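Kiaa0380 (Homo sapiens, PDB 1HTJ) probably links heterotrimeric G protein signalling to Rho GTPases, acting as a guanine nucleotide exchange factor with an RGS-like domain. Local coordinates at residues 59-72 with 118-132. The protein carries 3 engineered substitutions. Numbering follows the deposited sequence.
Sequences PLLFYLCAEVYQQA and RGVLCEAQEAAMPEI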
ATOM      1  N   PRO A  59       3.733  -6.970  -0.241  1.00 33.49           N
ATOM      2  CA  PRO A  59       4.752  -6.055   0.289  1.00 34.05           C
ATOM      3  C   PRO A  59       4.386  -4.588   0.389  1.00 34.60           C
ATOM      4  O   PRO A  59       4.649  -3.962   1.426  1.00 34.66           O
ATOM      5  CB  PRO A  59       5.967  -6.294  -0.621  1.00 34.17           C
ATOM      6  CG  PRO A  59       5.374  -6.827  -1.881  1.00 34.14           C
ATOM      7  CD  PRO A  59       4.260  -7.733  -1.387  1.00 33.81           C
ATOM      8  N   LEU A  60       3.788  -4.035  -0.667  1.00 34.24           N
ATOM      9  CA  LEU A  60       3.425  -2.629  -0.636  1.00 34.42           C
ATOM     10  C   LEU A  60       2.237  -2.340   0.255  1.00 34.59           C
ATOM     11  O   LEU A  60       2.231  -1.326   0.963  1.00 34.50           O
ATOM     12  CB  LEU A  60       3.138  -2.109  -2.044  1.00 34.98           C
ATOM     13  CG  LEU A  60       2.705  -0.646  -2.119  1.00 34.92           C
ATOM     14  CD1 LEU A  60       3.751   0.233  -1.430  1.00 35.25           C
ATOM     15  CD2 LEU A  60       2.532  -0.233  -3.583  1.00 35.50           C
ATOM     16  N   LEU A  61       1.218  -3.198   0.215  1.00 33.98           N
ATOM     17  CA  LEU A  61       0.057  -2.960   1.057  1.00 34.28           C
ATOM     18  C   LEU A  61       0.479  -3.090   2.508  1.00 34.84           C
ATOM     19  O   LEU A  61       0.008  -2.347   3.376  1.00 35.27           O
ATOM     20  CB  LEU A  61      -1.088  -3.938   0.736  1.00 33.53           C
ATOM     21  CG  LEU A  61      -1.876  -3.653  -0.555  1.00 33.11           C
ATOM     22  CD1 LEU A  61      -3.032  -4.649  -0.689  1.00 31.96           C
ATOM     23  CD2 LEU A  61      -2.416  -2.206  -0.522  1.00 31.71           C
ATOM     24  N   PHE A  62       1.370  -4.035   2.771  1.00 35.07           N
ATOM     25  CA  PHE A  62       1.870  -4.227   4.120  1.00 35.70           C
ATOM     26  C   PHE A  62       2.592  -2.944   4.549  1.00 36.45           C
ATOM     27  O   PHE A  62       2.315  -2.362   5.609  1.00 35.95           O
ATOM     28  CB  PHE A  62       2.849  -5.395   4.163  1.00 35.39           C
ATOM     29  CG  PHE A  62       3.635  -5.453   5.430  1.00 36.50           C
ATOM     30  CD1 PHE A  62       2.986  -5.630   6.659  1.00 36.13           C
ATOM     31  CD2 PHE A  62       5.017  -5.254   5.419  1.00 36.38           C
ATOM     32  CE1 PHE A  62       3.698  -5.604   7.851  1.00 36.10           C
ATOM     33  CE2 PHE A  62       5.742  -5.229   6.614  1.00 36.70           C
ATOM     34  CZ  PHE A  62       5.080  -5.403   7.832  1.00 36.40           C
ATOM     35  N   TYR A  63       3.516  -2.505   3.699  1.00 36.55           N
ATOM     36  CA  TYR A  63       4.296  -1.305   3.960  1.00 37.57           C
ATOM     37  C   TYR A  63       3.396  -0.096   4.264  1.00 37.54           C
ATOM     38  O   TYR A  63       3.643   0.660   5.214  1.00 37.15           O
ATOM     39  CB  TYR A  63       5.182  -0.996   2.743  1.00 38.49           C
ATOM     40  CG  TYR A  63       6.041   0.220   2.922  1.00 39.35           C
ATOM     41  CD1 TYR A  63       7.387   0.098   3.249  1.00 39.64           C
ATOM     42  CD2 TYR A  63       5.506   1.496   2.788  1.00 39.70           C
ATOM     43  CE1 TYR A  63       8.183   1.226   3.438  1.00 40.62           C
ATOM     44  CE2 TYR A  63       6.292   2.632   2.978  1.00 40.58           C
ATOM     45  CZ  TYR A  63       7.627   2.488   3.299  1.00 40.69           C
ATOM     46  OH  TYR A  63       8.415   3.602   3.456  1.00 42.27           O
ATOM     47  N   LEU A  64       2.360   0.079   3.448  1.00 36.86           N
ATOM     48  CA  LEU A  64       1.441   1.188   3.613  1.00 37.14           C
ATOM     49  C   LEU A  64       0.652   1.092   4.923  1.00 37.82           C
ATOM     50  O   LEU A  64       0.303   2.115   5.535  1.00 37.17           O
ATOM     51  CB  LEU A  64       0.479   1.249   2.418  1.00 36.47           C
ATOM     52  CG  LEU A  64       1.095   1.660   1.068  1.00 36.77           C
ATOM     53  CD1 LEU A  64       0.056   1.572  -0.034  1.00 35.89           C
ATOM     54  CD2 LEU A  64       1.627   3.079   1.163  1.00 36.16           C
ATOM     55  N   CYS A  65       0.351  -0.133   5.343  1.00 38.05           N
ATOM     56  CA  CYS A  65      -0.394  -0.317   6.579  1.00 38.73           C
ATOM     57  C   CYS A  65       0.522  -0.064   7.772  1.00 39.48           C
ATOM     58  O   CYS A  65       0.116   0.575   8.735  1.00 38.87           O
ATOM     59  CB  CYS A  65      -1.009  -1.719   6.629  1.00 38.14           C
ATOM     60  SG  CYS A  65      -2.516  -1.906   5.607  1.00 35.89           S
ATOM     61  N   ALA A  66       1.760  -0.549   7.688  1.00 40.75           N
ATOM     62  CA  ALA A  66       2.744  -0.348   8.753  1.00 42.49           C
ATOM     63  C   ALA A  66       3.004   1.146   8.873  1.00 43.70           C
ATOM     64  O   ALA A  66       3.214   1.668   9.963  1.00 44.09           O
ATOM     65  CB  ALA A  66       4.043  -1.077   8.434  1.00 41.96           C
ATOM     66  N   GLU A  67       2.978   1.826   7.735  1.00 45.24           N
ATOM     67  CA  GLU A  67       3.180   3.264   7.686  1.00 46.60           C
ATOM     68  C   GLU A  67       2.039   3.947   8.453  1.00 47.48           C
ATOM     69  O   GLU A  67       2.281   4.835   9.272  1.00 47.73           O
ATOM     70  CB  GLU A  67       3.207   3.720   6.229  1.00 47.11           C
ATOM     71  CG  GLU A  67       3.791   5.099   5.998  1.00 48.03           C
ATOM     72  CD  GLU A  67       5.236   5.227   6.461  1.00 48.75           C
ATOM     73  OE1 GLU A  67       5.924   4.189   6.636  1.00 47.91           O
ATOM     74  OE2 GLU A  67       5.684   6.384   6.634  1.00 49.30           O
ATOM     75  N   VAL A  68       0.800   3.529   8.208  1.00 48.08           N
ATOM     76  CA  VAL A  68      -0.337   4.113   8.919  1.00 48.93           C
ATOM     77  C   VAL A  68      -0.245   3.813  10.413  1.00 50.20           C
ATOM     78  O   VAL A  68      -0.534   4.675  11.246  1.00 50.13           O
ATOM     79  CB  VAL A  68      -1.684   3.547   8.434  1.00 48.45           C
ATOM     80  CG1 VAL A  68      -2.815   4.106   9.285  1.00 47.09           C
ATOM     81  CG2 VAL A  68      -1.892   3.887   6.959  1.00 48.51           C
ATOM     82  N   TYR A  69       0.148   2.582  10.739  1.00 51.12           N
ATOM     83  CA  TYR A  69       0.269   2.152  12.127  1.00 52.48           C
ATOM     84  C   TYR A  69       1.164   3.080  12.951  1.00 53.95           C
ATOM     85  O   TYR A  69       0.802   3.494  14.048  1.00 53.74           O
ATOM     86  CB  TYR A  69       0.843   0.740  12.197  1.00 51.56           C
ATOM     87  CG  TYR A  69       1.033   0.230  13.612  1.00 50.84           C
ATOM     88  CD1 TYR A  69      -0.001  -0.423  14.283  1.00 50.14           C
ATOM     89  CD2 TYR A  69       2.248   0.409  14.285  1.00 50.19           C
ATOM     90  CE1 TYR A  69       0.167  -0.890  15.581  1.00 49.52           C
ATOM     91  CE2 TYR A  69       2.425  -0.053  15.585  1.00 49.81           C
ATOM     92  CZ  TYR A  69       1.378  -0.702  16.224  1.00 49.55           C
ATOM     93  OH  TYR A  69       1.543  -1.170  17.501  1.00 49.26           O
ATOM     94  N   GLN A  70       2.334   3.389  12.408  1.00 56.01           N
ATOM     95  CA  GLN A  70       3.304   4.240  13.077  1.00 58.51           C
ATOM     96  C   GLN A  70       2.887   5.696  13.151  1.00 60.25           C
ATOM     97  O   GLN A  70       3.727   6.564  13.359  1.00 60.83           O
ATOM     98  CB  GLN A  70       4.643   4.151  12.358  1.00 58.23           C
ATOM     99  CG  GLN A  70       5.222   2.760  12.334  1.00 58.95           C
ATOM    100  CD  GLN A  70       6.465   2.686  11.490  1.00 59.31           C
ATOM    101  OE1 GLN A  70       6.461   3.083  10.325  1.00 59.63           O
ATOM    102  NE2 GLN A  70       7.542   2.176  12.067  1.00 60.05           N
ATOM    103  N   GLN A  71       1.597   5.968  12.997  1.00 62.22           N
ATOM    104  CA  GLN A  71       1.103   7.340  13.033  1.00 64.13           C
ATOM    105  C   GLN A  71      -0.332   7.368  13.543  1.00 65.38           C
ATOM    106  O   GLN A  71      -1.024   8.383  13.431  1.00 65.63           O
ATOM    107  CB  GLN A  71       1.166   7.937  11.623  1.00 64.69           C
ATOM    108  CG  GLN A  71       2.577   8.013  11.041  1.00 65.84           C
ATOM    109  CD  GLN A  71       2.605   8.013   9.515  1.00 66.80           C
ATOM    110  OE1 GLN A  71       1.834   8.729   8.863  1.00 67.23           O
ATOM    111  NE2 GLN A  71       3.506   7.213   8.937  1.00 66.63           N
ATOM    112  N   ALA A  72      -0.773   6.247  14.104  1.00 66.62           N
ATOM    113  CA  ALA A  72      -2.134   6.135  14.615  1.00 67.97           C
ATOM    114  C   ALA A  72      -2.209   6.377  16.121  1.00 68.86           C
ATOM    115  O   ALA A  72      -1.199   6.270  16.826  1.00 68.91           O
ATOM    116  CB  ALA A  72      -2.694   4.752  14.281  1.00 67.82           C
ATOM    117  N   ARG A 118       5.816  -0.268  16.632  1.00 59.05           N
ATOM    118  CA  ARG A 118       6.305   0.686  15.645  1.00 58.29           C
ATOM    119  C   ARG A 118       7.745   0.386  15.247  1.00 57.38           C
ATOM    120  O   ARG A 118       8.107   0.480  14.075  1.00 57.02           O
ATOM    121  CB  ARG A 118       6.201   2.109  16.186  1.00 59.02           C
ATOM    122  CG  ARG A 118       4.788   2.505  16.540  1.00 60.64           C
ATOM    123  CD  ARG A 118       4.652   3.992  16.774  1.00 62.28           C
ATOM    124  NE  ARG A 118       3.246   4.356  16.955  1.00 64.32           N
ATOM    125  CZ  ARG A 118       2.780   5.607  16.979  1.00 65.33           C
ATOM    126  NH1 ARG A 118       3.612   6.637  16.831  1.00 65.33           N
ATOM    127  NH2 ARG A 118       1.477   5.827  17.155  1.00 65.34           N
ATOM    128  N   GLY A 119       8.558   0.004  16.225  1.00 56.09           N
ATOM    129  CA  GLY A 119       9.946  -0.295  15.950  1.00 55.22           C
ATOM    130  C   GLY A 119      10.129  -1.509  15.070  1.00 54.79           C
ATOM    131  O   GLY A 119      10.766  -1.436  14.015  1.00 54.68           O
ATOM    132  N   VAL A 120       9.575  -2.635  15.508  1.00 54.27           N
ATOM    133  CA  VAL A 120       9.677  -3.869  14.756  1.00 53.70           C
ATOM    134  C   VAL A 120       8.971  -3.744  13.400  1.00 53.44           C
ATOM    135  O   VAL A 120       9.469  -4.249  12.396  1.00 53.60           O
ATOM    136  CB  VAL A 120       9.089  -5.054  15.557  1.00 53.65           C
ATOM    137  CG1 VAL A 120       9.937  -5.321  16.778  1.00 53.89           C
ATOM    138  CG2 VAL A 120       7.676  -4.748  15.986  1.00 53.78           C
ATOM    139  N   LEU A 121       7.826  -3.069  13.359  1.00 52.80           N
ATOM    140  CA  LEU A 121       7.128  -2.912  12.088  1.00 52.84           C
ATOM    141  C   LEU A 121       8.008  -2.138  11.121  1.00 53.18           C
ATOM    142  O   LEU A 121       8.025  -2.427   9.921  1.00 52.92           O
ATOM    143  CB  LEU A 121       5.769  -2.227  12.279  1.00 52.10           C
ATOM    144  CG  LEU A 121       4.704  -3.221  12.777  1.00 51.79           C
ATOM    145  CD1 LEU A 121       3.357  -2.558  12.916  1.00 51.50           C
ATOM    146  CD2 LEU A 121       4.617  -4.379  11.808  1.00 51.54           C
ATOM    147  N   CYS A 122       8.755  -1.169  11.649  1.00 53.43           N
ATOM    148  CA  CYS A 122       9.672  -0.376  10.838  1.00 53.59           C
ATOM    149  C   CYS A 122      10.738  -1.343  10.321  1.00 53.14           C
ATOM    150  O   CYS A 122      11.163  -1.274   9.166  1.00 52.89           O
ATOM    151  CB  CYS A 122      10.316   0.711  11.698  1.00 54.70           C
ATOM    152  SG  CYS A 122      10.944   2.129  10.776  1.00 56.89           S
ATOM    153  N   GLU A 123      11.164  -2.259  11.184  1.00 52.42           N
ATOM    154  CA  GLU A 123      12.153  -3.247  10.782  1.00 52.10           C
ATOM    155  C   GLU A 123      11.548  -4.128   9.688  1.00 51.56           C
ATOM    156  O   GLU A 123      12.239  -4.531   8.757  1.00 50.70           O
ATOM    157  CB  GLU A 123      12.557  -4.131  11.970  1.00 52.41           C
ATOM    158  CG  GLU A 123      13.574  -3.515  12.927  1.00 52.82           C
ATOM    159  CD  GLU A 123      13.874  -4.418  14.120  1.00 53.19           C
ATOM    160  OE1 GLU A 123      14.298  -5.576  13.901  1.00 52.68           O
ATOM    161  OE2 GLU A 123      13.683  -3.965  15.277  1.00 53.68           O
ATOM    162  N   ALA A 124      10.253  -4.426   9.818  1.00 50.97           N
ATOM    163  CA  ALA A 124       9.555  -5.266   8.850  1.00 50.66           C
ATOM    164  C   ALA A 124       9.455  -4.544   7.516  1.00 50.30           C
ATOM    165  O   ALA A 124       9.679  -5.132   6.466  1.00 50.10           O
ATOM    166  CB  ALA A 124       8.161  -5.637   9.367  1.00 50.13           C
ATOM    167  N   GLN A 125       9.123  -3.263   7.560  1.00 50.11           N
ATOM    168  CA  GLN A 125       9.025  -2.498   6.335  1.00 50.60           C
ATOM    169  C   GLN A 125      10.311  -2.657   5.527  1.00 51.64           C
ATOM    170  O   GLN A 125      10.260  -2.879   4.307  1.00 52.00           O
ATOM    171  CB  GLN A 125       8.779  -1.017   6.640  1.00 49.66           C
ATOM    172  CG  GLN A 125       7.368  -0.718   7.088  1.00 48.47           C
ATOM    173  CD  GLN A 125       7.112   0.765   7.258  1.00 48.31           C
ATOM    174  OE1 GLN A 125       7.752   1.422   8.072  1.00 48.92           O
ATOM    175  NE2 GLN A 125       6.173   1.300   6.495  1.00 47.02           N
ATOM    176  N   GLU A 126      11.460  -2.559   6.199  1.00 52.24           N
ATOM    177  CA  GLU A 126      12.752  -2.695   5.525  1.00 52.92           C
ATOM    178  C   GLU A 126      12.842  -4.012   4.767  1.00 52.42           C
ATOM    179  O   GLU A 126      13.396  -4.070   3.671  1.00 52.21           O
ATOM    180  CB  GLU A 126      13.912  -2.634   6.524  1.00 54.62           C
ATOM    181  CG  GLU A 126      13.952  -1.390   7.392  1.00 57.08           C
ATOM    182  CD  GLU A 126      13.859  -0.107   6.588  1.00 58.93           C
ATOM    183  OE1 GLU A 126      14.709   0.115   5.684  1.00 59.58           O
ATOM    184  OE2 GLU A 126      12.930   0.687   6.870  1.00 60.34           O
ATOM    185  N   ALA A 127      12.296  -5.072   5.352  1.00 51.80           N
ATOM    186  CA  ALA A 127      12.336  -6.386   4.716  1.00 51.37           C
ATOM    187  C   ALA A 127      11.531  -6.444   3.418  1.00 51.52           C
ATOM    188  O   ALA A 127      11.859  -7.204   2.510  1.00 51.50           O
ATOM    189  CB  ALA A 127      11.826  -7.443   5.685  1.00 50.74           C
ATOM    190  N   ALA A 128      10.477  -5.643   3.332  1.00 51.54           N
ATOM    191  CA  ALA A 128       9.626  -5.632   2.152  1.00 51.94           C
ATOM    192  C   ALA A 128      10.140  -4.716   1.044  1.00 52.39           C
ATOM    193  O   ALA A 128       9.739  -4.857  -0.113  1.00 52.08           O
ATOM    194  CB  ALA A 128       8.216  -5.206   2.543  1.00 51.47           C
HETATM  195  N   MSE A 129      11.018  -3.784   1.406  1.00 52.96           N
HETATM  196  CA  MSE A 129      11.548  -2.807   0.462  1.00 53.97           C
HETATM  197  C   MSE A 129      12.114  -3.342  -0.832  1.00 52.64           C
HETATM  198  O   MSE A 129      11.802  -2.836  -1.905  1.00 52.29           O
HETATM  199  CB  MSE A 129      12.595  -1.931   1.138  1.00 57.26           C
HETATM  200  CG  MSE A 129      12.004  -0.708   1.792  1.00 61.08           C
HETATM  201 SE   MSE A 129      10.877   0.267   0.542  1.00 67.75          SE
HETATM  202  CE  MSE A 129      12.049   0.242  -0.990  1.00 64.86           C
ATOM    203  N   PRO A 130      12.968  -4.363  -0.749  1.00 51.41           N
ATOM    204  CA  PRO A 130      13.563  -4.945  -1.952  1.00 50.42           C
ATOM    205  C   PRO A 130      12.532  -5.315  -3.030  1.00 49.22           C
ATOM    206  O   PRO A 130      12.731  -5.007  -4.212  1.00 48.62           O
ATOM    207  CB  PRO A 130      14.300  -6.168  -1.407  1.00 50.48           C
ATOM    208  CG  PRO A 130      14.714  -5.713  -0.055  1.00 51.03           C
ATOM    209  CD  PRO A 130      13.470  -5.036   0.459  1.00 51.42           C
ATOM    210  N   GLU A 131      11.439  -5.970  -2.628  1.00 47.79           N
ATOM    211  CA  GLU A 131      10.418  -6.369  -3.601  1.00 46.53           C
ATOM    212  C   GLU A 131       9.626  -5.167  -4.077  1.00 45.14           C
ATOM    213  O   GLU A 131       9.221  -5.091  -5.234  1.00 45.40           O
ATOM    214  CB  GLU A 131       9.477  -7.430  -3.022  1.00 46.40           C
ATOM    215  CG  GLU A 131       8.403  -7.907  -4.014  1.00 47.53           C
ATOM    216  CD  GLU A 131       7.781  -9.263  -3.636  1.00 47.67           C
ATOM    217  OE1 GLU A 131       7.843  -9.652  -2.449  1.00 48.58           O
ATOM    218  OE2 GLU A 131       7.220  -9.942  -4.528  1.00 47.91           O
ATOM    219  N   ILE A 132       9.403  -4.221  -3.185  1.00 43.79           N
ATOM    220  CA  ILE A 132       8.686  -3.029  -3.575  1.00 43.04           C
ATOM    221  C   ILE A 132       9.511  -2.300  -4.650  1.00 43.49           C
ATOM    222  O   ILE A 132       8.973  -1.862  -5.667  1.00 43.42           O
ATOM    223  CB  ILE A 132       8.452  -2.112  -2.368  1.00 41.68           C
ATOM    224  CG1 ILE A 132       7.537  -2.822  -1.366  1.00 41.34           C
ATOM    225  CG2 ILE A 132       7.865  -0.795  -2.825  1.00 41.02           C
ATOM    226  CD1 ILE A 132       7.162  -1.992  -0.144  1.00 40.49           C
TER
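P59, Y63, A66 and Q70 face A128, Q125, L121 and R118 in turn as helix 59-69 runs roughly antiparallel to helix 118-132, their axes 9.2 Å apart at closest approach and 146° between directions. This pairing belongs to the all-helical RGS-like domain. Q125 sits at its middle. With CG anti to its own carbonyl carbon (chi1 -75°) and the chain extended beyond, its amide reaches across the interface, NE2 lying over the centre of the Y63 ring. That nitrogen donates to Y63 O at 2.9 Å, bent, and to E67 OE1 at 2.9 Å, nearly straight (169°) and onto the anti lone pair. Y63 O thus takes two donors, E67 N and Q125 NE2, from opposite faces of its plane, while K38 pairs with the other oxygen of E67. A leucine in place of Q125 would probably leave E67 OE1 without this donor and strip the polar cover from the Y63 ring. The F62 ring is a knob among L121, A124, Q125 and A128, its CZ edge 3.5 Å from A124 CB. I132 CD1 packs against Y63 CB at the P59 end. Toward Q70, L121 CD1 makes a CH-pi contact over the Y69 ring, 3.8 Å from its centroid. Just past the end of helix 59-69, Q70 NE2 donates to R118 O at 2.7 Å, from the face opposite C122 N.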